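PDB 3IV7: alcohol dehydrogenase IV from Corynebacterium glutamicum, which probably reduces maleylacetate with a nicotinamide cofactor, as a member of the iron-containing alcohol dehydrogenase family. Local coordinates for residues 266-269 with 270-274; 296-299 with 300-304; 316-319 with 320-324; 327-330 with 331-335; 335-339 with 340-344. All coordinates share one frame; numbering follows the deposited sequence.

Contact 1 (266-269 with 270-274); sequences YVLA and FNAGD
Val-267 O accepts the backbone N-H of Asn-271 at 2.9 Å, with an N-H...O angle of 162°. One residue earlier, Phe-270 N binds Tyr-266 O. One residue later, Ala-272 N binds Leu-268 O, at a more bent 139°. These are three successive i to i+4 bonds near the C-terminal end of helix 256-271.

Two pairs of side chains run along this part of the helix. Val-267 and Asn-271 lie side by side and point the same way. The Val-267 branch CG1 stands opposite the backbone N (chi1 178°), and it comes to 4.1 Å from the amide nitrogen Asn-271 ND2. That amide has its main partners elsewhere: ND2 donates to Asn-333 OD1, and OD1 takes a weak bond from Arg-335 N. On another side of the helix, Leu-268 CD1 meets Ala-272 CB at 4.4 Å, a light apolar touch.

The Phe-270 ring leads away from the contact, because its CG is swung to the far side from the backbone N. Phe-270 CB stays close to Tyr-266 O, at 3.1 Å. The ring itself packs on Leu-240, Asn-341 and Leu-345, between helices 240-250 and 339-351, while the Tyr-266 ring points off toward the second of these and its OH bonds to Glu-353 O. Such i to i+4 bonding is that of an alpha-helix, here close to its C-terminal end, in the all-helical C-terminal part of the iron-containing alcohol dehydrogenase fold.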
loop_
_atom_site.group_PDB
_atom_site.type_symbol
_atom_site.label_atom_id
_atom_site.label_comp_id
_atom_site.label_asym_id
_atom_site.label_seq_id
_atom_site.Cartn_x
_atom_site.Cartn_y
_atom_site.Cartn_z
ATOM N N TYR A 266 -6.619 -13.428 23.309
ATOM C CA TYR A 266 -7.561 -12.896 24.315
ATOM C C TYR A 266 -8.209 -11.588 23.828
ATOM O O TYR A 266 -9.417 -11.387 23.995
ATOM C CB TYR A 266 -6.853 -12.742 25.705
ATOM C CG TYR A 266 -6.396 -14.083 26.189
ATOM C CD1 TYR A 266 -7.313 -14.993 26.714
ATOM C CD2 TYR A 266 -5.112 -14.518 25.952
ATOM C CE1 TYR A 266 -6.951 -16.259 27.018
ATOM C CE2 TYR A 266 -4.725 -15.772 26.284
ATOM C CZ TYR A 266 -5.654 -16.657 26.812
ATOM O OH TYR A 266 -5.276 -17.939 27.148
ATOM N N VAL A 267 -7.436 -10.748 23.151
ATOM C CA VAL A 267 -8.007 -9.509 22.579
ATOM C C VAL A 267 -8.899 -9.865 21.405
ATOM O O VAL A 267 -9.969 -9.289 21.242
ATOM C CB VAL A 267 -6.967 -8.533 22.166
ATOM C CG1 VAL A 267 -7.633 -7.303 21.542
ATOM C CG2 VAL A 267 -6.079 -8.141 23.386
ATOM N N LEU A 268 -8.503 -10.861 20.625
ATOM C CA LEU A 268 -9.357 -11.311 19.529
ATOM C C LEU A 268 -10.678 -11.841 20.072
ATOM O O LEU A 268 -11.761 -11.415 19.620
ATOM C CB LEU A 268 -8.686 -12.371 18.702
ATOM C CG LEU A 268 -9.504 -12.884 17.523
ATOM C CD1 LEU A 268 -9.940 -11.708 16.602
ATOM C CD2 LEU A 268 -8.686 -13.901 16.774
ATOM N N ALA A 269 -10.599 -12.769 21.025
ATOM C CA ALA A 269 -11.800 -13.353 21.642
ATOM C C ALA A 269 -12.703 -12.284 22.200
ATOM O O ALA A 269 -13.916 -12.347 22.047
ATOM C CB ALA A 269 -11.407 -14.327 22.747
ATOM N N PHE A 270 -12.093 -11.294 22.844
ATOM C CA PHE A 270 -12.804 -10.198 23.515
ATOM C C PHE A 270 -13.560 -9.288 22.532
ATOM O O PHE A 270 -14.727 -8.982 22.747
ATOM C CB PHE A 270 -11.782 -9.357 24.307
ATOM C CG PHE A 270 -12.376 -8.173 25.040
ATOM C CD1 PHE A 270 -12.920 -8.327 26.305
ATOM C CD2 PHE A 270 -12.290 -6.897 24.508
ATOM C CE1 PHE A 270 -13.449 -7.230 26.992
ATOM C CE2 PHE A 270 -12.803 -5.786 25.202
ATOM C CZ PHE A 270 -13.384 -5.958 26.429
ATOM N N ASN A 271 -12.875 -8.852 21.468
ATOM C CA ASN A 271 -13.452 -7.885 20.486
ATOM C C ASN A 271 -14.251 -8.462 19.313
ATOM O O ASN A 271 -15.032 -7.735 18.682
ATOM C CB ASN A 271 -12.342 -7.033 19.886
ATOM C CG ASN A 271 -12.039 -5.833 20.700
ATOM O OD1 ASN A 271 -12.806 -5.455 21.596
ATOM N ND2 ASN A 271 -10.940 -5.167 20.367
ATOM N N ALA A 272 -14.024 -9.737 18.995
ATOM C CA ALA A 272 -14.543 -10.334 17.757
ATOM C C ALA A 272 -16.024 -10.127 17.567
ATOM O O ALA A 272 -16.446 -9.634 16.539
ATOM C CB ALA A 272 -14.216 -11.812 17.693
ATOM N N GLY A 273 -16.811 -10.513 18.565
ATOM C CA GLY A 273 -18.285 -10.419 18.488
ATOM C C GLY A 273 -18.809 -9.020 18.194
ATOM O O GLY A 273 -19.886 -8.862 17.604
ATOM N N ASP A 274 -18.067 -8.005 18.623
ATOM C CA ASP A 274 -18.448 -6.626 18.393
ATOM C C ASP A 274 -17.832 -6.032 17.109
ATOM O O ASP A 274 -18.112 -4.879 16.766
ATOM C CB ASP A 274 -18.076 -5.764 19.609
ATOM C CG ASP A 274 -19.040 -5.979 20.811
ATOM O OD1 ASP A 274 -20.264 -5.868 20.629
ATOM O OD2 ASP A 274 -18.547 -6.230 21.934
#

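Contact 2 (296-299 with 300-304); sequences QRLR and LSVNA
Leu-298 CD1 and Val-302 CG1 meet at 3.9 Å where helix 291-301 ends in a Schellman motif. The two side chains cross obliquely. They face the same surroundings, since Leu-298 packs on Leu-172 and Leu-175 of helix 164-181, and Val-302 packs on Val-168 of that helix and on Val-210 of helix 189-211.

Asn-303 is the C-prime residue, with positive phi (46°). It turns the chain back, and Ala-304 N then reaches Arg-299 O at 3.0 Å. The outer bond of the motif is nearly straight (167°). The inner one, Asn-303 N to Leu-300 O, is weak. The same turn sets Ala-304 CB against the stem of Arg-299, 3.7 Å from Arg-299 CB and alongside CG.

The Arg-299 chain bends at chi3 (67°), which carries the guanidinium back over the preceding turn. There Gln-296 lies at its edge and in its plane. Arg-299 NH1 donates to Gln-296 OE1 at 2.8 Å, and NH2 donates to Pro-305 O. Two partners therefore hold the flat group, one before and one after the helix end. Both Gln-296 and Arg-299 also touch Pro-265 of helix 256-271.

On the exposed flank, Ser-301 turns its hydroxyl back on its own helix. Ser-301 OG donates to Leu-298 O at 2.8 Å, and the same carbonyl takes a weak bond from Val-302 N.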
loop_
_atom_site.group_PDB
_atom_site.type_symbol
_atom_site.label_atom_id
_atom_site.label_comp_id
_atom_site.label_asym_id
_atom_site.label_seq_id
_atom_site.Cartn_x
_atom_site.Cartn_y
_atom_site.Cartn_z
ATOM N N GLN A 296 -6.545 -20.077 16.690
ATOM C CA GLN A 296 -6.302 -21.205 17.599
ATOM C C GLN A 296 -5.622 -22.388 16.892
ATOM O O GLN A 296 -4.715 -23.003 17.453
ATOM C CB GLN A 296 -7.595 -21.646 18.287
ATOM C CG GLN A 296 -8.152 -20.650 19.303
ATOM C CD GLN A 296 -7.211 -20.382 20.480
ATOM O OE1 GLN A 296 -6.374 -19.477 20.425
ATOM N NE2 GLN A 296 -7.418 -21.105 21.585
ATOM N N ARG A 297 -6.039 -22.680 15.657
ATOM C CA ARG A 297 -5.390 -23.716 14.862
ATOM C C ARG A 297 -3.955 -23.369 14.560
ATOM O O ARG A 297 -3.098 -24.249 14.540
ATOM C CB ARG A 297 -6.124 -23.938 13.553
ATOM C CG ARG A 297 -7.414 -24.615 13.725
ATOM C CD ARG A 297 -8.169 -24.749 12.437
ATOM N NE ARG A 297 -9.508 -25.305 12.670
ATOM C CZ ARG A 297 -10.406 -25.544 11.721
ATOM N NH1 ARG A 297 -10.122 -25.299 10.446
ATOM N NH2 ARG A 297 -11.592 -26.048 12.047
ATOM N N LEU A 298 -3.687 -22.104 14.260
ATOM C CA LEU A 298 -2.330 -21.680 14.029
ATOM C C LEU A 298 -1.517 -21.876 15.286
ATOM O O LEU A 298 -0.421 -22.495 15.254
ATOM C CB LEU A 298 -2.270 -20.232 13.585
ATOM C CG LEU A 298 -0.874 -19.625 13.490
ATOM C CD1 LEU A 298 0.008 -20.375 12.470
ATOM C CD2 LEU A 298 -1.021 -18.161 13.113
ATOM N N ARG A 299 -2.045 -21.389 16.404
ATOM C CA ARG A 299 -1.330 -21.476 17.682
ATOM C C ARG A 299 -0.992 -22.901 18.070
ATOM O O ARG A 299 0.144 -23.194 18.477
ATOM C CB ARG A 299 -2.120 -20.796 18.791
ATOM C CG ARG A 299 -2.175 -19.263 18.630
ATOM C CD ARG A 299 -2.960 -18.624 19.706
ATOM N NE ARG A 299 -2.292 -18.764 20.985
ATOM C CZ ARG A 299 -2.846 -19.234 22.099
ATOM N NH1 ARG A 299 -4.126 -19.618 22.140
ATOM N NH2 ARG A 299 -2.118 -19.302 23.200
ATOM N N LEU A 300 -1.951 -23.804 17.931
ATOM C CA LEU A 300 -1.674 -25.207 18.203
ATOM C C LEU A 300 -0.593 -25.737 17.242
ATOM O O LEU A 300 0.331 -26.401 17.655
ATOM C CB LEU A 300 -2.947 -26.036 18.060
ATOM C CG LEU A 300 -2.822 -27.470 18.551
ATOM C CD1 LEU A 300 -2.326 -27.463 19.972
ATOM C CD2 LEU A 300 -4.172 -28.202 18.456
ATOM N N SER A 301 -0.671 -25.371 15.964
ATOM C CA SER A 301 0.285 -25.903 14.990
ATOM C C SER A 301 1.711 -25.372 15.180
ATOM O O SER A 301 2.652 -25.986 14.719
ATOM C CB SER A 301 -0.192 -25.671 13.558
ATOM O OG SER A 301 0.064 -24.342 13.148
ATOM N N VAL A 302 1.879 -24.248 15.869
ATOM C CA VAL A 302 3.227 -23.701 16.062
ATOM C C VAL A 302 3.689 -23.747 17.517
ATOM O O VAL A 302 4.683 -23.117 17.871
ATOM C CB VAL A 302 3.342 -22.265 15.512
ATOM C CG1 VAL A 302 3.051 -22.254 13.980
ATOM C CG2 VAL A 302 2.383 -21.276 16.289
ATOM N N ASN A 303 2.980 -24.513 18.350
ATOM C CA ASN A 303 3.245 -24.536 19.788
ATOM C C ASN A 303 3.420 -23.118 20.395
ATOM O O ASN A 303 4.383 -22.864 21.088
ATOM C CB ASN A 303 4.497 -25.377 20.082
ATOM C CG ASN A 303 4.633 -25.703 21.546
ATOM O OD1 ASN A 303 3.656 -25.640 22.293
ATOM N ND2 ASN A 303 5.843 -26.043 21.975
ATOM N N ALA A 304 2.440 -22.246 20.175
ATOM C CA ALA A 304 2.531 -20.833 20.539
ATOM C C ALA A 304 2.603 -20.581 22.012
ATOM O O ALA A 304 2.134 -21.359 22.770
ATOM C CB ALA A 304 1.320 -20.058 19.937
#

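Contact 3 (316-319 with 320-324); sequences SGIA and EAVDV
Ile-318 and Val-322 are brought together by their first torsions. Ile-318 has chi1 -69°, which sets CG2 opposite the backbone N and beside the carbonyl carbon. Val-322 has chi1 166°, which sets its CG2 beside the backbone N. The two methyls, Ile-318 CG2 and Val-322 CG2, then meet at 3.9 Å, one helical turn apart. Val-322 CG2 also lies 3.2 Å from Ile-318 O, so this branch rests on the backbone of the turn below.

The backbone underneath is regular. Val-322 N donates to Ile-318 O at 2.8 Å, and the flanking bonds are Ala-321 N to Gly-317 O and Asp-323 N to Ala-319 O. Near the N-terminal end of helix 318-326 a water joins the chain to itself. It accepts from Glu-320 N at 2.8 Å and donates to Ser-316 O. It thereby gives Glu-320 N a partner.

The outward side is mostly exposed. Glu-320 is fully extended and its side chain touches Thr-251 and Phe-252. Asp-323 OD2 sits 3.2 Å from Ala-319 O, two acceptors side by side. The aspartate is held instead through OD1, which forms a salt bridge with Arg-339 NH2.

The buried side of helix 318-326 faces helix 339-351. Ile-318 packs on Glu-347, Ala-321 on Leu-346, and Val-322 on Arg-339 and Ser-343, so the two successive helices lie against each other.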
loop_
_atom_site.group_PDB
_atom_site.type_symbol
_atom_site.label_atom_id
_atom_site.label_comp_id
_atom_site.label_asym_id
_atom_site.label_seq_id
_atom_site.Cartn_x
_atom_site.Cartn_y
_atom_site.Cartn_z
ATOM N N SER A 316 -1.521 -10.156 41.075
ATOM C CA SER A 316 -1.430 -8.971 41.902
ATOM C C SER A 316 -1.063 -7.724 41.088
ATOM O O SER A 316 -1.303 -6.631 41.530
ATOM C CB SER A 316 -0.409 -9.183 43.043
ATOM O OG SER A 316 0.877 -9.420 42.505
ATOM N N GLY A 317 -0.463 -7.916 39.929
ATOM C CA GLY A 317 -0.104 -6.809 39.019
ATOM C C GLY A 317 -1.182 -6.370 38.016
ATOM O O GLY A 317 -1.034 -5.337 37.352
ATOM N N ILE A 318 -2.267 -7.125 37.914
ATOM C CA ILE A 318 -3.346 -6.806 36.949
ATOM C C ILE A 318 -4.065 -5.449 37.248
ATOM O O ILE A 318 -4.350 -4.685 36.334
ATOM C CB ILE A 318 -4.372 -7.930 36.904
ATOM C CG1 ILE A 318 -3.755 -9.181 36.266
ATOM C CG2 ILE A 318 -5.651 -7.493 36.150
ATOM C CD1 ILE A 318 -4.610 -10.446 36.447
ATOM N N ALA A 319 -4.373 -5.180 38.519
ATOM C CA ALA A 319 -5.029 -3.912 38.889
ATOM C C ALA A 319 -4.228 -2.697 38.337
ATOM O O ALA A 319 -4.805 -1.757 37.806
ATOM C CB ALA A 319 -5.201 -3.811 40.414
ATOM N N GLU A 320 -2.908 -2.742 38.475
ATOM C CA GLU A 320 -2.054 -1.680 37.988
ATOM C C GLU A 320 -2.029 -1.654 36.444
ATOM O O GLU A 320 -2.129 -0.571 35.825
ATOM C CB GLU A 320 -0.642 -1.859 38.525
ATOM C CG GLU A 320 0.359 -0.773 38.065
ATOM C CD GLU A 320 1.771 -1.013 38.608
ATOM O OE1 GLU A 320 1.965 -2.007 39.358
ATOM O OE2 GLU A 320 2.685 -0.216 38.277
ATOM N N ALA A 321 -1.869 -2.828 35.823
ATOM C CA ALA A 321 -1.849 -2.892 34.396
ATOM C C ALA A 321 -3.098 -2.226 33.868
ATOM O O ALA A 321 -3.048 -1.487 32.890
ATOM C CB ALA A 321 -1.770 -4.364 33.903
ATOM N N VAL A 322 -4.222 -2.566 34.478
ATOM C CA VAL A 322 -5.513 -2.019 34.100
ATOM C C VAL A 322 -5.574 -0.517 34.326
ATOM O O VAL A 322 -6.009 0.230 33.444
ATOM C CB VAL A 322 -6.617 -2.689 34.864
ATOM C CG1 VAL A 322 -7.880 -1.921 34.727
ATOM C CG2 VAL A 322 -6.765 -4.153 34.366
ATOM N N ASP A 323 -5.108 -0.071 35.488
ATOM C CA ASP A 323 -4.989 1.377 35.765
ATOM C C ASP A 323 -4.319 2.155 34.662
ATOM O O ASP A 323 -4.826 3.174 34.242
ATOM C CB ASP A 323 -4.191 1.625 37.018
ATOM C CG ASP A 323 -5.010 1.998 38.108
ATOM O OD1 ASP A 323 -5.614 3.099 38.034
ATOM O OD2 ASP A 323 -5.087 1.212 39.054
ATOM N N VAL A 324 -3.142 1.679 34.259
ATOM C CA VAL A 324 -2.313 2.327 33.269
ATOM C C VAL A 324 -2.855 2.270 31.844
ATOM O O VAL A 324 -2.573 3.152 31.024
ATOM C CB VAL A 324 -0.931 1.669 33.256
ATOM C CG1 VAL A 324 -0.125 2.145 32.048
ATOM C CG2 VAL A 324 -0.207 1.962 34.568
HETATM O O HOH W 1 -1.682 -3.969 40.711
#

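Contact 4 (327-330 with 331-335); sequences EKVP and ANNPR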
loop_
_atom_site.group_PDB
_atom_site.type_symbol
_atom_site.label_atom_id
_atom_site.label_comp_id
_atom_site.label_asym_id
_atom_site.label_seq_id
_atom_site.Cartn_x
_atom_site.Cartn_y
_atom_site.Cartn_z
ATOM N N GLU A 327 -7.214 4.084 30.327
ATOM C CA GLU A 327 -7.330 5.424 29.734
ATOM C C GLU A 327 -6.610 5.560 28.371
ATOM O O GLU A 327 -6.781 6.549 27.688
ATOM C CB GLU A 327 -6.802 6.481 30.696
ATOM C CG GLU A 327 -5.288 6.422 30.912
ATOM C CD GLU A 327 -4.805 7.376 32.003
ATOM O OE1 GLU A 327 -5.657 7.935 32.740
ATOM O OE2 GLU A 327 -3.568 7.565 32.113
ATOM N N LYS A 328 -5.783 4.583 28.018
ATOM C CA LYS A 328 -5.066 4.595 26.747
ATOM C C LYS A 328 -5.860 3.885 25.630
ATOM O O LYS A 328 -5.534 4.021 24.451
ATOM C CB LYS A 328 -3.677 3.932 26.908
ATOM C CG LYS A 328 -2.672 4.739 27.767
ATOM N N VAL A 329 -6.902 3.146 25.995
ATOM C CA VAL A 329 -7.667 2.392 25.002
ATOM C C VAL A 329 -8.437 3.350 24.091
ATOM O O VAL A 329 -9.032 4.284 24.569
ATOM C CB VAL A 329 -8.678 1.434 25.648
ATOM C CG1 VAL A 329 -9.396 0.642 24.572
ATOM C CG2 VAL A 329 -7.971 0.482 26.639
ATOM N N PRO A 330 -8.398 3.121 22.763
ATOM C CA PRO A 330 -9.177 3.975 21.855
ATOM C C PRO A 330 -10.638 3.999 22.184
ATOM O O PRO A 330 -11.227 2.966 22.505
ATOM C CB PRO A 330 -8.961 3.315 20.494
ATOM C CG PRO A 330 -7.594 2.709 20.618
ATOM C CD PRO A 330 -7.497 2.218 22.022
ATOM N N ALA A 331 -11.234 5.178 22.118
ATOM C CA ALA A 331 -12.663 5.315 22.356
ATOM C C ALA A 331 -13.460 4.373 21.436
ATOM O O ALA A 331 -14.513 3.850 21.824
ATOM C CB ALA A 331 -13.095 6.778 22.139
ATOM N N ASN A 332 -12.931 4.113 20.237
ATOM C CA ASN A 332 -13.656 3.303 19.266
ATOM C C ASN A 332 -13.405 1.773 19.325
ATOM O O ASN A 332 -13.891 1.048 18.471
ATOM C CB ASN A 332 -13.408 3.834 17.843
ATOM C CG ASN A 332 -12.076 3.379 17.271
ATOM O OD1 ASN A 332 -11.076 3.254 17.993
ATOM N ND2 ASN A 332 -12.059 3.115 15.962
ATOM N N ASN A 333 -12.727 1.270 20.352
ATOM C CA ASN A 333 -12.580 -0.189 20.466
ATOM C C ASN A 333 -13.961 -0.866 20.321
ATOM O O ASN A 333 -14.934 -0.392 20.881
ATOM C CB ASN A 333 -11.955 -0.596 21.798
ATOM C CG ASN A 333 -11.699 -2.074 21.874
ATOM O OD1 ASN A 333 -10.842 -2.592 21.170
ATOM N ND2 ASN A 333 -12.470 -2.772 22.695
ATOM N N PRO A 334 -14.042 -1.975 19.563
ATOM C CA PRO A 334 -15.326 -2.617 19.314
ATOM C C PRO A 334 -16.201 -2.879 20.560
ATOM O O PRO A 334 -17.380 -2.549 20.544
ATOM C CB PRO A 334 -14.925 -3.920 18.655
ATOM C CG PRO A 334 -13.731 -3.576 17.875
ATOM C CD PRO A 334 -13.044 -2.412 18.581
ATOM N N ARG A 335 -15.636 -3.528 21.581
ATOM C CA ARG A 335 -16.354 -3.830 22.841
ATOM C C ARG A 335 -15.933 -2.796 23.881
ATOM O O ARG A 335 -14.751 -2.548 24.043
ATOM C CB ARG A 335 -15.960 -5.230 23.315
ATOM C CG ARG A 335 -16.740 -5.802 24.530
ATOM C CD ARG A 335 -16.377 -7.251 24.663
ATOM N NE ARG A 335 -17.078 -7.952 25.711
ATOM C CZ ARG A 335 -16.915 -9.246 25.978
ATOM N NH1 ARG A 335 -16.037 -9.970 25.283
ATOM N NH2 ARG A 335 -17.618 -9.824 26.954
#
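Pro-330 lays its CB against the side-chain oxygen of Asn-332, with Pro-330 CB 3.3 Å from Asn-332 OD1. The asparagine reaches back because its CG stands between the backbone N and the carbonyl carbon (chi1 80°). Its other end, ND2, makes a weak bond to Gly-184 O.

Pro-330 to Asn-333 form a type I beta turn. Asn-333 N donates to Pro-330 O at 3.1 Å. The bond is straight at the hydrogen (172°), but the donor lies above the carbonyl plane. Under the turn, Val-329 CG1 touches Asn-333 CB at 4.0 Å.

Asn-333 holds the next bend as well. Its ND2 donates to Arg-335 O at 2.7 Å, and that oxygen lies in the amide plane. The bond falls on a lone pair of the carbonyl. Asn-333 OD1 is engaged by helix 256-271, so both arms of this amide have partners.

The turn lies in the loop between helices 318-326 and 339-351. Val-329 and Asn-333 pack on Leu-240 of helix 240-250. Asn-333 also touches Phe-270, and Pro-334 touches Asn-271, at the end of helix 256-271.

Contact 5 (335-339 with 340-344); sequences RPVTR and ENLSR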
loop_
_atom_site.group_PDB
_atom_site.type_symbol
_atom_site.label_atom_id
_atom_site.label_comp_id
_atom_site.label_asym_id
_atom_site.label_seq_id
_atom_site.Cartn_x
_atom_site.Cartn_y
_atom_site.Cartn_z
ATOM N N ARG A 335 -15.636 -3.528 21.581
ATOM C CA ARG A 335 -16.354 -3.830 22.841
ATOM C C ARG A 335 -15.933 -2.796 23.881
ATOM O O ARG A 335 -14.751 -2.548 24.043
ATOM C CB ARG A 335 -15.960 -5.230 23.315
ATOM C CG ARG A 335 -16.740 -5.802 24.530
ATOM C CD ARG A 335 -16.377 -7.251 24.663
ATOM N NE ARG A 335 -17.078 -7.952 25.711
ATOM C CZ ARG A 335 -16.915 -9.246 25.978
ATOM N NH1 ARG A 335 -16.037 -9.970 25.283
ATOM N NH2 ARG A 335 -17.618 -9.824 26.954
ATOM N N PRO A 336 -16.903 -2.169 24.575
ATOM C CA PRO A 336 -16.488 -1.153 25.561
ATOM C C PRO A 336 -15.639 -1.769 26.686
ATOM O O PRO A 336 -16.010 -2.777 27.254
ATOM C CB PRO A 336 -17.821 -0.616 26.109
ATOM C CG PRO A 336 -18.927 -1.467 25.455
ATOM C CD PRO A 336 -18.279 -2.635 24.815
ATOM N N VAL A 337 -14.515 -1.146 26.984
ATOM C CA VAL A 337 -13.585 -1.688 27.923
ATOM C C VAL A 337 -13.805 -1.085 29.303
ATOM O O VAL A 337 -13.799 0.126 29.463
ATOM C CB VAL A 337 -12.166 -1.420 27.486
ATOM C CG1 VAL A 337 -11.168 -2.014 28.502
ATOM C CG2 VAL A 337 -11.932 -2.007 26.078
ATOM N N THR A 338 -14.008 -1.945 30.286
ATOM C CA THR A 338 -14.168 -1.510 31.669
ATOM C C THR A 338 -13.011 -2.017 32.517
ATOM O O THR A 338 -12.171 -2.815 32.065
ATOM C CB THR A 338 -15.480 -2.020 32.265
ATOM O OG1 THR A 338 -15.476 -3.446 32.279
ATOM C CG2 THR A 338 -16.659 -1.531 31.446
ATOM N N ARG A 339 -12.938 -1.511 33.729
ATOM C CA ARG A 339 -11.940 -1.944 34.648
ATOM C C ARG A 339 -12.130 -3.451 34.924
ATOM O O ARG A 339 -11.164 -4.199 34.904
ATOM C CB ARG A 339 -12.008 -1.126 35.925
ATOM C CG ARG A 339 -11.061 -1.578 36.981
ATOM C CD ARG A 339 -11.023 -0.595 38.147
ATOM N NE ARG A 339 -10.227 0.586 37.840
ATOM C CZ ARG A 339 -8.887 0.613 37.809
ATOM N NH1 ARG A 339 -8.161 -0.499 38.026
ATOM N NH2 ARG A 339 -8.263 1.753 37.537
ATOM N N GLU A 340 -13.387 -3.898 35.058
ATOM C CA GLU A 340 -13.670 -5.322 35.324
ATOM C C GLU A 340 -13.327 -6.231 34.130
ATOM O O GLU A 340 -12.663 -7.253 34.307
ATOM C CB GLU A 340 -15.140 -5.566 35.720
ATOM C CG GLU A 340 -15.604 -4.872 36.986
ATOM C CD GLU A 340 -15.928 -3.404 36.776
ATOM O OE1 GLU A 340 -15.708 -2.889 35.651
ATOM O OE2 GLU A 340 -16.396 -2.766 37.728
ATOM N N ASN A 341 -13.762 -5.874 32.918
ATOM C CA ASN A 341 -13.557 -6.788 31.815
ATOM C C ASN A 341 -12.122 -6.811 31.297
ATOM O O ASN A 341 -11.670 -7.844 30.823
ATOM C CB ASN A 341 -14.640 -6.684 30.701
ATOM C CG ASN A 341 -14.594 -5.384 29.914
ATOM O OD1 ASN A 341 -13.595 -4.688 29.877
ATOM N ND2 ASN A 341 -15.720 -5.061 29.263
ATOM N N LEU A 342 -11.393 -5.701 31.446
ATOM C CA LEU A 342 -9.975 -5.695 31.134
ATOM C C LEU A 342 -9.227 -6.530 32.182
ATOM O O LEU A 342 -8.296 -7.242 31.849
ATOM C CB LEU A 342 -9.417 -4.275 31.071
ATOM C CG LEU A 342 -7.993 -4.093 30.554
ATOM C CD1 LEU A 342 -7.767 -4.724 29.138
ATOM C CD2 LEU A 342 -7.636 -2.586 30.527
ATOM N N SER A 343 -9.639 -6.437 33.443
ATOM C CA SER A 343 -9.066 -7.301 34.487
ATOM C C SER A 343 -9.318 -8.773 34.149
ATOM O O SER A 343 -8.437 -9.588 34.293
ATOM C CB SER A 343 -9.639 -6.972 35.868
ATOM O OG SER A 343 -9.195 -5.705 36.297
ATOM N N ARG A 344 -10.519 -9.094 33.670
ATOM C CA ARG A 344 -10.856 -10.496 33.310
ATOM C C ARG A 344 -10.027 -10.960 32.118
ATOM O O ARG A 344 -9.591 -12.106 32.062
ATOM C CB ARG A 344 -12.349 -10.648 32.995
ATOM C CG ARG A 344 -12.797 -12.107 32.670
ATOM C CD ARG A 344 -12.835 -12.945 33.908
ATOM N NE ARG A 344 -13.065 -14.361 33.633
ATOM C CZ ARG A 344 -12.116 -15.228 33.301
ATOM N NH1 ARG A 344 -10.856 -14.822 33.127
ATOM N NH2 ARG A 344 -12.433 -16.499 33.098
#
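Asn-341 and Thr-338 form the tight part, two side chains crossing at about a right angle. Asn-341 OD1 accepts from Thr-338 N at 2.8 Å, with the donor above the plane of the amide carbonyl. In return, Thr-338 OG1 accepts from Asn-341 N at 3.0 Å, nearly straight (167°). The other arm of the amide is gripped too: Asn-341 ND2 donates to Pro-336 O at 3.1 Å, and that oxygen lies in the amide plane. Bonds at both OD1 and ND2 fix the rotation of the amide. Asn-341 has chi1 69°, and this turn carries the amide back over the start of the helix. Beside it, Val-337 CG1 packs on Leu-342 CB at 3.8 Å, and Val-337 also touches Phe-270.

The reciprocal pair is a capping box. Thr-338 is the N-cap of helix 339-351, and Leu-342 N donates to Thr-338 O. One residue on, Arg-339 O is doubly bonded. It accepts Ser-343 N and, at 2.8 Å, Ser-343 OG, and the two donors reach it from opposite faces of the carbonyl plane.

Toward solvent the contact loosens. Glu-340 bends at chi2 (79°) and brings OE1 back to Thr-338 OG1, but the bond is weak at 3.4 Å. Arg-339 directs its guanidinium away from the glutamate and turns to Asp-323 of helix 318-326.

In the fold
The five contacts follow one another along the chain, and none nests within or crosses another. Contact 1 lies near the end of helix 256-271. Contact 2 ends helix 291-301; its centre lies about 18 Å from that of contact 1. Contact 3 lies near the start of helix 318-326. The loop that leaves this helix is shaped by contact 4, which shares Arg-335 with contact 5, the start of helix 339-351. Contacts 4 and 5 both return to the end of helix 256-271 and so touch contact 1. Contact 5 also meets contact 3, joining two successive helices. Contact 2 touches none of the other four, though its helix packs against helix 256-271.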